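Necrotic enteritis toxin B (Clostridium perfringens, PDB 4I0N) probably acts as a pore-forming toxin with the alpha-hemolysin fold, secreted as a monomer that would assemble into a transmembrane beta-barrel pore. Local coordinates at residues D52-S66 against G218-K232. Sequence-based numbering, arbitrary orientation.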
loop_
_atom_site.group_PDB
_atom_site.type_symbol
_atom_site.label_atom_id
_atom_site.label_comp_id
_atom_site.label_asym_id
_atom_site.label_seq_id
_atom_site.Cartn_x
_atom_site.Cartn_y
_atom_site.Cartn_z
ATOM N N ASP A 52 -15.590 -25.745 9.731
ATOM C CA ASP A 52 -14.579 -26.647 10.294
ATOM C C ASP A 52 -13.179 -26.026 10.450
ATOM O O ASP A 52 -12.261 -26.679 10.953
ATOM C CB ASP A 52 -14.546 -28.016 9.584
ATOM C CG ASP A 52 -14.391 -27.900 8.082
ATOM O OD1 ASP A 52 -13.681 -26.991 7.628
ATOM O OD2 ASP A 52 -14.995 -28.730 7.355
ATOM N N LYS A 53 -13.041 -24.753 10.066
ATOM C CA LYS A 53 -11.831 -23.979 10.347
ATOM C C LYS A 53 -12.173 -22.695 11.124
ATOM O O LYS A 53 -13.356 -22.436 11.416
ATOM C CB LYS A 53 -11.077 -23.658 9.049
ATOM C CG LYS A 53 -10.575 -24.912 8.296
ATOM C CD LYS A 53 -9.718 -24.570 7.077
ATOM C CE LYS A 53 -8.263 -24.300 7.447
ATOM N NZ LYS A 53 -7.501 -25.500 7.926
ATOM N N LYS A 54 -11.142 -21.915 11.470
ATOM C CA LYS A 54 -11.305 -20.598 12.112
ATOM C C LYS A 54 -10.888 -19.571 11.098
ATOM O O LYS A 54 -9.973 -19.830 10.332
ATOM C CB LYS A 54 -10.297 -20.393 13.253
ATOM C CG LYS A 54 -10.498 -21.164 14.475
ATOM C CD LYS A 54 -9.750 -20.507 15.575
ATOM C CE LYS A 54 -8.343 -20.983 15.715
ATOM N NZ LYS A 54 -8.085 -21.094 17.184
ATOM N N THR A 55 -11.501 -18.390 11.146
ATOM C CA THR A 55 -11.182 -17.314 10.210
ATOM C C THR A 55 -11.002 -15.979 10.922
ATOM O O THR A 55 -11.698 -15.678 11.887
ATOM C CB THR A 55 -12.307 -17.162 9.149
ATOM O OG1 THR A 55 -12.497 -18.419 8.484
ATOM C CG2 THR A 55 -11.967 -16.050 8.122
ATOM N N ALA A 56 -10.050 -15.183 10.456
ATOM C CA ALA A 56 -9.963 -13.799 10.894
ATOM C C ALA A 56 -9.948 -12.924 9.646
ATOM O O ALA A 56 -9.207 -13.204 8.722
ATOM C CB ALA A 56 -8.713 -13.574 11.701
ATOM N N LEU A 57 -10.760 -11.877 9.624
ATOM C CA LEU A 57 -10.675 -10.864 8.575
ATOM C C LEU A 57 -9.735 -9.790 9.122
ATOM O O LEU A 57 -9.923 -9.317 10.245
ATOM C CB LEU A 57 -12.052 -10.248 8.296
ATOM C CG LEU A 57 -13.146 -11.138 7.685
ATOM C CD1 LEU A 57 -14.338 -10.289 7.306
ATOM C CD2 LEU A 57 -12.651 -11.878 6.453
ATOM N N LEU A 58 -8.710 -9.438 8.355
ATOM C CA LEU A 58 -7.739 -8.450 8.800
ATOM C C LEU A 58 -7.811 -7.201 7.916
ATOM O O LEU A 58 -8.015 -7.296 6.707
ATOM C CB LEU A 58 -6.309 -9.039 8.762
ATOM C CG LEU A 58 -6.057 -10.291 9.615
ATOM C CD1 LEU A 58 -4.596 -10.668 9.569
ATOM C CD2 LEU A 58 -6.483 -10.061 11.054
ATOM N N ASN A 59 -7.643 -6.031 8.518
ATOM C CA ASN A 59 -7.660 -4.791 7.765
ATOM C C ASN A 59 -6.356 -4.064 8.047
ATOM O O ASN A 59 -6.057 -3.794 9.198
ATOM C CB ASN A 59 -8.840 -3.932 8.227
ATOM C CG ASN A 59 -8.953 -2.607 7.459
ATOM O OD1 ASN A 59 -9.128 -2.588 6.257
ATOM N ND2 ASN A 59 -8.892 -1.507 8.178
ATOM N N LEU A 60 -5.584 -3.772 7.008
ATOM C CA LEU A 60 -4.345 -3.000 7.162
ATOM C C LEU A 60 -4.591 -1.560 6.719
ATOM O O LEU A 60 -5.063 -1.330 5.590
ATOM C CB LEU A 60 -3.210 -3.625 6.319
ATOM C CG LEU A 60 -1.974 -2.731 6.176
ATOM C CD1 LEU A 60 -1.286 -2.525 7.539
ATOM C CD2 LEU A 60 -0.974 -3.316 5.150
ATOM N N GLU A 61 -4.304 -0.598 7.595
ATOM C CA GLU A 61 -4.315 0.809 7.211
ATOM C C GLU A 61 -2.993 1.400 7.571
ATOM O O GLU A 61 -2.417 1.072 8.615
ATOM C CB GLU A 61 -5.367 1.590 8.001
ATOM C CG GLU A 61 -6.741 1.107 7.859
ATOM C CD GLU A 61 -7.605 1.749 8.911
ATOM O OE1 GLU A 61 -7.806 1.125 9.974
ATOM O OE2 GLU A 61 -8.011 2.911 8.696
ATOM N N GLY A 62 -2.509 2.301 6.740
ATOM C CA GLY A 62 -1.205 2.839 7.044
ATOM C C GLY A 62 -0.853 4.076 6.279
ATOM O O GLY A 62 -1.707 4.723 5.661
ATOM N N PHE A 63 0.421 4.413 6.355
ATOM C CA PHE A 63 0.911 5.574 5.661
ATOM C C PHE A 63 2.382 5.394 5.342
ATOM O O PHE A 63 3.167 4.956 6.199
ATOM C CB PHE A 63 0.723 6.831 6.496
ATOM C CG PHE A 63 1.082 8.083 5.760
ATOM C CD1 PHE A 63 0.225 8.591 4.764
ATOM C CD2 PHE A 63 2.281 8.733 6.012
ATOM C CE1 PHE A 63 0.564 9.752 4.068
ATOM C CE2 PHE A 63 2.626 9.908 5.315
ATOM C CZ PHE A 63 1.765 10.409 4.336
ATOM N N ILE A 64 2.740 5.753 4.108
ATOM C CA ILE A 64 4.133 5.781 3.676
ATOM C C ILE A 64 4.423 7.200 3.160
ATOM O O ILE A 64 3.834 7.621 2.143
ATOM C CB ILE A 64 4.447 4.737 2.563
ATOM C CG1 ILE A 64 4.076 3.312 2.990
ATOM C CG2 ILE A 64 5.925 4.818 2.164
ATOM C CD1 ILE A 64 3.956 2.273 1.821
ATOM N N PRO A 65 5.310 7.946 3.841
ATOM C CA PRO A 65 5.619 9.318 3.371
ATOM C C PRO A 65 6.254 9.304 1.981
ATOM O O PRO A 65 6.932 8.335 1.620
ATOM C CB PRO A 65 6.645 9.855 4.388
ATOM C CG PRO A 65 6.779 8.816 5.438
ATOM C CD PRO A 65 6.108 7.550 5.023
ATOM N N SER A 66 6.005 10.352 1.193
ATOM C CA SER A 66 6.546 10.378 -0.166
ATOM C C SER A 66 8.051 10.639 -0.137
ATOM O O SER A 66 8.790 10.188 -1.017
ATOM C CB SER A 66 5.856 11.458 -1.020
ATOM O OG SER A 66 6.085 12.765 -0.497
ATOM N N GLY A 218 2.821 14.229 -0.721
ATOM C CA GLY A 218 2.621 13.856 0.678
ATOM C C GLY A 218 3.015 12.425 1.000
ATOM O O GLY A 218 3.848 12.187 1.868
ATOM N N GLY A 219 2.397 11.474 0.312
ATOM C CA GLY A 219 2.630 10.054 0.604
ATOM C C GLY A 219 1.395 9.233 0.304
ATOM O O GLY A 219 0.381 9.763 -0.200
ATOM N N PHE A 220 1.478 7.938 0.588
ATOM C CA PHE A 220 0.408 7.017 0.233
ATOM C C PHE A 220 -0.222 6.489 1.511
ATOM O O PHE A 220 0.483 6.220 2.493
ATOM C CB PHE A 220 0.962 5.878 -0.644
ATOM C CG PHE A 220 -0.051 4.806 -0.993
ATOM C CD1 PHE A 220 -1.272 5.143 -1.587
ATOM C CD2 PHE A 220 0.241 3.458 -0.767
ATOM C CE1 PHE A 220 -2.207 4.161 -1.929
ATOM C CE2 PHE A 220 -0.690 2.454 -1.093
ATOM C CZ PHE A 220 -1.923 2.819 -1.672
ATOM N N SER A 221 -1.544 6.351 1.503
ATOM C CA SER A 221 -2.264 5.790 2.648
ATOM C C SER A 221 -2.876 4.443 2.288
ATOM O O SER A 221 -4.067 4.378 1.959
ATOM C CB SER A 221 -3.392 6.720 3.110
ATOM O OG SER A 221 -2.886 7.982 3.482
ATOM N N PRO A 222 -2.077 3.372 2.368
ATOM C CA PRO A 222 -2.603 2.085 1.937
ATOM C C PRO A 222 -3.757 1.588 2.820
ATOM O O PRO A 222 -3.809 1.883 4.020
ATOM C CB PRO A 222 -1.393 1.156 2.045
ATOM C CG PRO A 222 -0.534 1.782 3.137
ATOM C CD PRO A 222 -0.688 3.272 2.868
ATOM N N ASN A 223 -4.676 0.848 2.204
ATOM C CA ASN A 223 -5.758 0.180 2.938
ATOM C C ASN A 223 -6.022 -1.090 2.146
ATOM O O ASN A 223 -6.518 -1.033 1.019
ATOM C CB ASN A 223 -7.017 1.068 3.027
ATOM C CG ASN A 223 -8.098 0.525 4.000
ATOM O OD1 ASN A 223 -9.240 1.001 3.964
ATOM N ND2 ASN A 223 -7.752 -0.444 4.862
ATOM N N MET A 224 -5.626 -2.221 2.719
ATOM C CA MET A 224 -5.815 -3.517 2.101
ATOM C C MET A 224 -6.440 -4.418 3.143
ATOM O O MET A 224 -6.387 -4.125 4.333
ATOM C CB MET A 224 -4.496 -4.135 1.612
ATOM C CG MET A 224 -3.885 -3.469 0.407
ATOM S SD MET A 224 -2.930 -1.984 0.839
ATOM C CE MET A 224 -2.436 -1.452 -0.811
ATOM N N ALA A 225 -7.025 -5.519 2.710
ATOM C CA ALA A 225 -7.642 -6.427 3.670
ATOM C C ALA A 225 -7.487 -7.868 3.231
ATOM O O ALA A 225 -7.339 -8.156 2.037
ATOM C CB ALA A 225 -9.119 -6.075 3.879
ATOM N N LEU A 226 -7.529 -8.781 4.197
ATOM C CA LEU A 226 -7.462 -10.177 3.840
ATOM C C LEU A 226 -8.239 -11.052 4.797
ATOM O O LEU A 226 -8.707 -10.576 5.845
ATOM C CB LEU A 226 -6.001 -10.619 3.729
ATOM C CG LEU A 226 -5.096 -10.500 4.938
ATOM C CD1 LEU A 226 -5.494 -11.517 6.011
ATOM C CD2 LEU A 226 -3.658 -10.759 4.467
ATOM N N ALA A 227 -8.408 -12.323 4.420
ATOM C CA ALA A 227 -9.010 -13.300 5.306
ATOM C C ALA A 227 -7.954 -14.367 5.553
ATOM O O ALA A 227 -7.373 -14.898 4.587
ATOM C CB ALA A 227 -10.260 -13.940 4.660
ATOM N N LEU A 228 -7.710 -14.669 6.828
ATOM C CA LEU A 228 -6.838 -15.775 7.226
ATOM C C LEU A 228 -7.675 -16.912 7.709
ATOM O O LEU A 228 -8.648 -16.705 8.463
ATOM C CB LEU A 228 -5.937 -15.392 8.407
ATOM C CG LEU A 228 -4.718 -14.520 8.237
ATOM C CD1 LEU A 228 -4.068 -14.304 9.612
ATOM C CD2 LEU A 228 -3.734 -15.209 7.299
ATOM N N THR A 229 -7.303 -18.112 7.286
ATOM C CA THR A 229 -7.942 -19.319 7.762
ATOM C C THR A 229 -6.935 -20.161 8.562
ATOM O O THR A 229 -5.776 -20.297 8.153
ATOM C CB THR A 229 -8.581 -20.087 6.594
ATOM O OG1 THR A 229 -7.642 -20.198 5.514
ATOM C CG2 THR A 229 -9.796 -19.311 6.080
ATOM N N ALA A 230 -7.390 -20.700 9.689
ATOM C CA ALA A 230 -6.569 -21.486 10.599
ATOM C C ALA A 230 -7.302 -22.773 10.984
ATOM O O ALA A 230 -8.533 -22.789 11.035
ATOM C CB ALA A 230 -6.292 -20.665 11.854
ATOM N N PRO A 231 -6.547 -23.849 11.296
ATOM C CA PRO A 231 -7.163 -24.999 11.951
ATOM C C PRO A 231 -7.799 -24.545 13.265
ATOM O O PRO A 231 -7.352 -23.552 13.842
ATOM C CB PRO A 231 -5.976 -25.932 12.209
ATOM C CG PRO A 231 -4.921 -25.489 11.218
ATOM C CD PRO A 231 -5.089 -24.010 11.141
ATOM N N LYS A 232 -8.843 -25.239 13.719
ATOM C CA LYS A 232 -9.532 -24.883 14.968
ATOM C C LYS A 232 -8.605 -24.774 16.184
ATOM O O LYS A 232 -8.814 -23.913 17.058
ATOM C CB LYS A 232 -10.641 -25.889 15.302
ATOM C CG LYS A 232 -11.851 -25.892 14.385
ATOM C CD LYS A 232 -12.633 -24.600 14.479
ATOM C CE LYS A 232 -14.050 -24.780 13.972
ATOM N NZ LYS A 232 -14.715 -23.453 13.841
HETATM O O HOH W 1 -9.668 -27.343 11.795
#
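K54 N donates to A230 O (2.8 Å) and A230 N returns a bond to K54 O; A56 with L228, L58 with L226, L60 with M224 and I64 with F220 repeat this reciprocal pairing, joining antiparallel strands 53-65 and 219-231. In the intervening non-hydrogen-bonded pairs, T55, L57, N59 and E61 use their other backbone edge to bond strand 37-47. P222 breaks the ladder: lacking an N-H, it still accepts from G62 N (3.0 Å) through its carbonyl, while its ring CD lies 3.3 Å from G62 O.

N223 adds a side-chain rung. Its CG, anti to the backbone N (chi1 -170°), carries ND2 between two acceptors, N59 OD1 and L60 O, each 2.9 Å away. L60 O thus takes two donors, M224 N in the carbonyl plane and N223 ND2 from above it. The N59 and N223 amides stand 79° apart, and N223 OD1 accepts from S148 N of strand 144-150, in a separate three-stranded sheet. On the opposite face, L58 CD1 rests against L226 CD1 and, at 3.7 Å, L228 CD1.

Two lysines close one end by gripping carbonyls: K54 NZ donates to K232 O (2.9 Å) and to A234 O, K232 NZ to K53 O (3.0 Å) and to D48 O. A water links D52 O to K232 N. At the other end S66 N bonds G218 O, S66 OG turns to I216 O, and S221 OG meets the F63 ring at its edge, 3.4 Å from CD1.

The chemistry implies an inner seam of the six-stranded antiparallel sheet in this alpha-hemolysin-fold monomer, flanked by strands 37-47 and 99-104 and held mainly by backbone bonds, with the N223 amide linking it to a second sheet and lysine ammonium groups satisfying carbonyls beyond the last reciprocal pair, K54 with A230.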